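Local coordinates for ABC transporter periplasmic-binding protein YtfQ (Mycobacterium smegmatis, PDB 6HB0), which probably binds a sugar, most likely L-arabinofuranose, as the periplasmic substrate-binding protein of a mycobacterial ABC transporter, at residues Ile127-Arg132 against Ile163-Gly168; Val84-Trp89 against Thr106-Asp111. All blocks are in the same frame, centred on the assembly; numbering follows the deposited sequence.

Contact 1: residues Ile127-Arg132 against Ile163-Gly168. With ZN (zinc ion), chain F; ZN (zinc ion), chain I.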
loop_
_atom_site.group_PDB
_atom_site.type_symbol
_atom_site.label_atom_id
_atom_site.label_comp_id
_atom_site.label_asym_id
_atom_site.label_seq_id
_atom_site.Cartn_x
_atom_site.Cartn_y
_atom_site.Cartn_z
ATOM N N ILE A 127 0.054 -6.282 -6.321
ATOM C CA ILE A 127 0.293 -6.754 -7.687
ATOM C C ILE A 127 0.077 -5.576 -8.615
ATOM O O ILE A 127 0.875 -5.304 -9.471
ATOM C CB ILE A 127 -0.632 -7.924 -8.076
ATOM C CG1 ILE A 127 -0.340 -9.153 -7.227
ATOM C CG2 ILE A 127 -0.510 -8.210 -9.578
ATOM C CD1 ILE A 127 -1.269 -10.303 -7.474
ATOM N N GLU A 128 -1.032 -4.867 -8.410
ATOM C CA GLU A 128 -1.347 -3.689 -9.202
ATOM C C GLU A 128 -0.221 -2.656 -9.151
ATOM O O GLU A 128 0.110 -2.066 -10.172
ATOM C CB GLU A 128 -2.684 -3.115 -8.737
ATOM C CG GLU A 128 -3.088 -1.788 -9.337
ATOM C CD GLU A 128 -3.302 -0.760 -8.237
ATOM O OE1 GLU A 128 -2.353 0.021 -7.946
ATOM O OE2 GLU A 128 -4.385 -0.803 -7.579
ATOM N N GLU A 129 0.388 -2.419 -7.993
ATOM C CA GLU A 129 1.540 -1.522 -7.908
ATOM C C GLU A 129 2.677 -1.923 -8.838
ATOM O O GLU A 129 3.188 -1.101 -9.591
ATOM C CB GLU A 129 2.119 -1.403 -6.473
ATOM C CG GLU A 129 1.182 -0.641 -5.510
ATOM C CD GLU A 129 1.719 -0.585 -4.073
ATOM O OE1 GLU A 129 2.283 -1.629 -3.611
ATOM O OE2 GLU A 129 1.559 0.503 -3.414
ATOM N N GLY A 130 3.082 -3.183 -8.751
ATOM C CA GLY A 130 4.132 -3.676 -9.617
ATOM C C GLY A 130 3.719 -3.558 -11.058
ATOM O O GLY A 130 4.490 -3.154 -11.869
ATOM N N ARG A 131 2.490 -3.913 -11.366
ATOM C CA ARG A 131 2.035 -3.857 -12.737
ATOM C C ARG A 131 2.104 -2.471 -13.289
ATOM O O ARG A 131 2.484 -2.275 -14.460
ATOM C CB ARG A 131 0.601 -4.369 -12.861
ATOM C CG ARG A 131 0.098 -4.443 -14.305
ATOM C CD ARG A 131 -1.099 -5.324 -14.381
ATOM N NE ARG A 131 -1.662 -5.358 -15.713
ATOM C CZ ARG A 131 -2.760 -6.056 -16.039
ATOM N NH1 ARG A 131 -3.426 -6.789 -15.132
ATOM N NH2 ARG A 131 -3.203 -5.996 -17.284
ATOM N N ARG A 132 1.687 -1.488 -12.509
ATOM C CA ARG A 132 1.729 -0.087 -13.014
ATOM C C ARG A 132 3.185 0.359 -13.215
ATOM O O ARG A 132 3.490 1.120 -14.146
ATOM C CB ARG A 132 0.943 0.845 -12.070
ATOM C CG ARG A 132 -0.554 0.515 -12.042
ATOM C CD ARG A 132 -1.270 0.977 -10.784
ATOM N NE ARG A 132 -1.006 2.362 -10.612
ATOM C CZ ARG A 132 -0.870 3.012 -9.457
ATOM N NH1 ARG A 132 -1.080 2.473 -8.254
ATOM N NH2 ARG A 132 -0.536 4.284 -9.541
ATOM N N ILE A 163 6.544 -10.313 -3.090
ATOM C CA ILE A 163 6.114 -11.356 -3.992
ATOM C C ILE A 163 5.158 -10.745 -5.023
ATOM O O ILE A 163 5.280 -10.969 -6.245
ATOM C CB ILE A 163 5.389 -12.495 -3.234
ATOM C CG1 ILE A 163 6.390 -13.254 -2.358
ATOM C CG2 ILE A 163 4.605 -13.394 -4.175
ATOM C CD1 ILE A 163 5.807 -14.390 -1.546
ATOM N N ASP A 164 4.227 -9.951 -4.541
ATOM C CA ASP A 164 3.190 -9.419 -5.406
ATOM C C ASP A 164 3.688 -8.320 -6.336
ATOM O O ASP A 164 3.266 -8.263 -7.462
ATOM C CB ASP A 164 2.056 -8.853 -4.566
ATOM C CG ASP A 164 1.137 -9.928 -3.963
ATOM O OD1 ASP A 164 1.246 -11.149 -4.254
ATOM O OD2 ASP A 164 0.251 -9.501 -3.201
ATOM N N ARG A 165 4.560 -7.425 -5.857
ATOM C CA ARG A 165 5.111 -6.432 -6.707
ATOM C C ARG A 165 5.977 -7.060 -7.815
ATOM O O ARG A 165 6.004 -6.546 -8.938
ATOM C CB ARG A 165 5.890 -5.430 -5.915
ATOM C CG ARG A 165 4.992 -4.509 -5.116
ATOM C CD ARG A 165 5.788 -3.583 -4.213
ATOM N NE ARG A 165 4.846 -2.889 -3.335
ATOM C CZ ARG A 165 5.125 -2.336 -2.175
ATOM N NH1 ARG A 165 6.350 -2.309 -1.651
ATOM N NH2 ARG A 165 4.125 -1.796 -1.523
ATOM N N LYS A 166 6.652 -8.151 -7.496
ATOM C CA LYS A 166 7.454 -8.864 -8.503
ATOM C C LYS A 166 6.534 -9.465 -9.569
ATOM O O LYS A 166 6.763 -9.315 -10.745
ATOM C CB LYS A 166 8.327 -9.935 -7.879
ATOM C CG LYS A 166 9.155 -10.736 -8.863
ATOM C CD LYS A 166 10.218 -11.560 -8.108
ATOM C CE LYS A 166 11.044 -12.365 -9.101
ATOM N NZ LYS A 166 12.406 -12.699 -8.565
ATOM N N THR A 167 5.474 -10.104 -9.116
ATOM C CA THR A 167 4.484 -10.696 -10.015
ATOM C C THR A 167 3.897 -9.628 -10.897
ATOM O O THR A 167 3.860 -9.771 -12.112
ATOM C CB THR A 167 3.405 -11.392 -9.200
ATOM O OG1 THR A 167 4.027 -12.477 -8.514
ATOM C CG2 THR A 167 2.272 -11.899 -10.081
ATOM N N GLY A 168 3.513 -8.518 -10.291
ATOM C CA GLY A 168 2.916 -7.428 -11.039
ATOM C C GLY A 168 3.834 -6.804 -12.026
ATOM O O GLY A 168 3.448 -6.524 -13.145
HETATM ZN ZN ZN F . -4.562 0.619 -6.220
HETATM ZN ZN ZN I . -0.673 -10.838 -1.843
HETATM O O HOH W 1 -0.122 -12.834 -2.613
HETATM O O HOH W 2 -6.579 0.474 -6.163
HETATM O O HOH W 3 -2.220 -11.516 -3.350
HETATM O O HOH W 4 -1.549 -9.233 -1.009
#

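Contact 2: residues Val84-Trp89 against Thr106-Asp111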
loop_
_atom_site.group_PDB
_atom_site.type_symbol
_atom_site.label_atom_id
_atom_site.label_comp_id
_atom_site.label_asym_id
_atom_site.label_seq_id
_atom_site.Cartn_x
_atom_site.Cartn_y
_atom_site.Cartn_z
ATOM N N VAL A 84 -4.566 -9.546 11.812
ATOM C CA VAL A 84 -3.147 -9.678 12.042
ATOM C C VAL A 84 -2.605 -10.830 11.196
ATOM O O VAL A 84 -1.474 -10.787 10.783
ATOM C CB VAL A 84 -2.822 -9.861 13.539
ATOM C CG1 VAL A 84 -3.662 -10.924 14.204
ATOM C CG2 VAL A 84 -1.379 -10.253 13.726
ATOM N N VAL A 85 -3.424 -11.842 10.952
ATOM C CA VAL A 85 -3.076 -12.963 10.086
ATOM C C VAL A 85 -4.251 -13.275 9.180
ATOM O O VAL A 85 -5.395 -12.908 9.490
ATOM C CB VAL A 85 -2.681 -14.259 10.872
ATOM C CG1 VAL A 85 -1.396 -14.055 11.643
ATOM C CG2 VAL A 85 -3.825 -14.723 11.747
ATOM N N ARG A 86 -3.996 -13.967 8.081
ATOM C CA ARG A 86 -5.055 -14.314 7.112
ATOM C C ARG A 86 -6.066 -15.318 7.588
ATOM O O ARG A 86 -7.209 -15.289 7.112
ATOM C CB ARG A 86 -4.473 -14.924 5.843
ATOM C CG ARG A 86 -3.707 -13.994 4.947
ATOM C CD ARG A 86 -3.304 -14.722 3.658
ATOM N NE ARG A 86 -4.423 -14.806 2.721
ATOM C CZ ARG A 86 -4.837 -13.797 1.948
ATOM N NH1 ARG A 86 -4.225 -12.607 1.967
ATOM N NH2 ARG A 86 -5.883 -13.968 1.160
ATOM N N THR A 87 -5.668 -16.242 8.457
ATOM C CA THR A 87 -6.446 -17.447 8.723
ATOM C C THR A 87 -6.868 -17.582 10.149
ATOM O O THR A 87 -6.249 -17.051 11.050
ATOM C CB THR A 87 -5.604 -18.738 8.438
ATOM O OG1 THR A 87 -4.954 -18.607 7.182
ATOM C CG2 THR A 87 -6.519 -19.955 8.356
ATOM N N GLY A 88 -7.920 -18.351 10.369
ATOM C CA GLY A 88 -8.366 -18.675 11.693
ATOM C C GLY A 88 -9.443 -17.766 12.249
ATOM O O GLY A 88 -9.668 -17.721 13.455
ATOM N N TRP A 89 -10.149 -17.075 11.364
ATOM C CA TRP A 89 -11.217 -16.198 11.770
ATOM C C TRP A 89 -12.601 -16.800 11.693
ATOM O O TRP A 89 -13.562 -16.161 12.146
ATOM C CB TRP A 89 -11.193 -14.920 10.923
ATOM C CG TRP A 89 -9.898 -14.252 10.952
ATOM C CD1 TRP A 89 -8.923 -14.266 9.984
ATOM C CD2 TRP A 89 -9.373 -13.510 12.040
ATOM N NE1 TRP A 89 -7.827 -13.566 10.424
ATOM C CE2 TRP A 89 -8.084 -13.089 11.678
ATOM C CE3 TRP A 89 -9.890 -13.118 13.274
ATOM C CZ2 TRP A 89 -7.322 -12.301 12.479
ATOM C CZ3 TRP A 89 -9.093 -12.356 14.099
ATOM C CH2 TRP A 89 -7.852 -11.943 13.685
ATOM N N THR A 106 -10.303 -4.768 6.777
ATOM C CA THR A 106 -9.447 -3.760 6.223
ATOM C C THR A 106 -8.000 -4.241 6.144
ATOM O O THR A 106 -7.513 -5.042 6.970
ATOM C CB THR A 106 -9.486 -2.458 7.039
ATOM O OG1 THR A 106 -8.921 -2.694 8.320
ATOM C CG2 THR A 106 -10.896 -1.970 7.259
ATOM N N ASP A 107 -7.307 -3.724 5.149
ATOM C CA ASP A 107 -5.832 -3.816 5.016
ATOM C C ASP A 107 -5.308 -5.199 4.558
ATOM O O ASP A 107 -4.486 -5.263 3.643
ATOM C CB ASP A 107 -5.066 -3.365 6.291
ATOM C CG ASP A 107 -5.565 -2.008 6.875
ATOM O OD1 ASP A 107 -5.532 -0.951 6.137
ATOM O OD2 ASP A 107 -5.956 -2.003 8.102
ATOM N N ARG A 108 -5.723 -6.290 5.194
ATOM C CA ARG A 108 -5.239 -7.602 4.827
ATOM C C ARG A 108 -6.444 -8.523 4.643
ATOM O O ARG A 108 -7.379 -8.502 5.436
ATOM C CB ARG A 108 -4.322 -8.137 5.912
ATOM C CG ARG A 108 -3.797 -9.547 5.633
ATOM C CD ARG A 108 -3.295 -10.237 6.900
ATOM N NE ARG A 108 -2.291 -9.419 7.570
ATOM C CZ ARG A 108 -1.028 -9.304 7.191
ATOM N NH1 ARG A 108 -0.220 -8.518 7.876
ATOM N NH2 ARG A 108 -0.564 -9.965 6.138
ATOM N N ALA A 109 -6.429 -9.282 3.556
ATOM C CA ALA A 109 -7.499 -10.199 3.186
ATOM C C ALA A 109 -7.427 -11.458 4.021
ATOM O O ALA A 109 -6.373 -11.799 4.497
ATOM C CB ALA A 109 -7.336 -10.589 1.733
ATOM N N VAL A 110 -8.538 -12.137 4.208
ATOM C CA VAL A 110 -8.509 -13.404 4.929
ATOM C C VAL A 110 -8.776 -14.589 4.028
ATOM O O VAL A 110 -9.362 -14.449 2.972
ATOM C CB VAL A 110 -9.484 -13.451 6.112
ATOM C CG1 VAL A 110 -9.092 -12.389 7.134
ATOM C CG2 VAL A 110 -10.915 -13.368 5.617
ATOM N N ASP A 111 -8.336 -15.749 4.494
ATOM C CA ASP A 111 -8.700 -17.039 3.925
ATOM C C ASP A 111 -9.909 -17.486 4.737
ATOM O O ASP A 111 -9.878 -17.466 5.972
ATOM C CB ASP A 111 -7.619 -18.097 4.219
ATOM C CG ASP A 111 -6.327 -17.928 3.414
ATOM O OD1 ASP A 111 -6.275 -17.157 2.417
ATOM O OD2 ASP A 111 -5.344 -18.625 3.798
HETATM O O HOH W 5 -5.651 -20.935 5.031
HETATM O O HOH W 6 -10.818 -17.115 8.367
#

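Contact 1: residues Ile127-Arg132 against Ile163-Gly168
OE1 of Glu129 is gripped by two nitrogens of Arg165, which comes at it side-on: NH2 stands 2.8 Å from OE1 and NE 2.9 Å from the same oxygen. NH2 arrives on the syn side, close to the carboxylate plane, whereas NE lies above that plane; the two flat groups are turned 53° against each other, and both bonds are well bent. The side chains run alongside and point the same way, Arg165 fully extended from CG to NE, and the other carboxylate oxygen, OE2, is held by a salt bridge to Arg34 and by the backbone N of Cys263. Buried Glu129, between two arginines, is probably kept ionised.

Segments 127-132 and 163-168, on helices 126-140 and 160-173, run at 39° to each other, their axes approaching to 6.4 Å. They stand next to each other in the domain of a type I periplasmic-binding-protein fold whose sheet includes strands 148-154 and 238-242, the latter touching both Glu129 and Arg165. Two glycines allow the closeness: Gly130 and Gly168 bring bare CA atoms against the carbonyls of Arg165 and Ile127. CA-H...O contacts line the seam, among them Ile127 CA to Asp164 O at 3.3 Å and Gly168 CA to Ile127 O at 3.3 Å.

Beside this seam, CG1 of Ile127 lies 3.6 Å from CB of Asp164. With its CG beside the backbone N (chi1 -77°), Asp164 turns OD2 to a zinc ion at 2.1 Å, a site shared with Asp160; a water on this zinc also donates to Asp164 OD1. On the far flank Glu128 binds a second zinc ion through OE2, with Cys263 and Asp292, while its OE1 accepts a salt-bridge hydrogen bond from Arg132 NH1.

Contact 2: residues Val84-Trp89 against Thr106-Asp111
Arg86 and Asp111 carry the polar side of this contact. NE of Arg86 gives a nearly straight bond to OD1 of Asp111 (3.0 Å, 166°); the oxygen sits in the guanidinium plane, yet the nitrogen reaches it from above the carboxylate plane. NH2 adds a weak second bond to OD1. A bend at chi3 (79°) folds the arginine back along the other loop, bringing one face of its guanidinium over Ala109 O.

One backbone bond joins the loops: Asp111 N donates to Arg86 O at 2.9 Å. Water joins the same ends twice, one molecule linking Thr87 OG1 with Asp111 OD2, another Trp89 N with Asp111 O.

Apolar packing centres on Val110, whose CG1 lies 3.4 Å from CD1 of Trp89, the two side chains crossing at about a right angle. NE1 of Trp89 donates to Val85 O at 2.7 Å, the oxygen in the ring plane, which should help to fix the ring's rotation; Phe81 and helix 61-73 also pack on it. Further along, CD of Arg108 rests on the Val85-Arg86 peptide, and its NE is bonded to Pro83 O.

Both loops leave the C-terminal ends of neighbouring parallel strands, 78-81 and 103-106, the edge of a Rossmann-like domain that faces the interdomain cleft in periplasmic binding proteins of this fold.

The two contacts belong to different lobes: contact 1 packs two helices beside the mixed sheet, contact 2 joins two loops that follow strands of the parallel sheet. They share no element, and their centres lie about 20 Å apart, with nearest atoms about 8 Å apart. Contact 1 is partly buried, and glycine-permitted backbone closeness combines there with an enclosed ion pair; contact 2 lies at the surface, where its ion pair is accompanied by water bridges and a single valine-indole contact. Only contact 1 supplies zinc ligands, but the zinc on Asp164 lies about 5 Å from the nearest side-chain atom of Arg86 in contact 2, and Arg108 comes near Asp160, which shares that zinc.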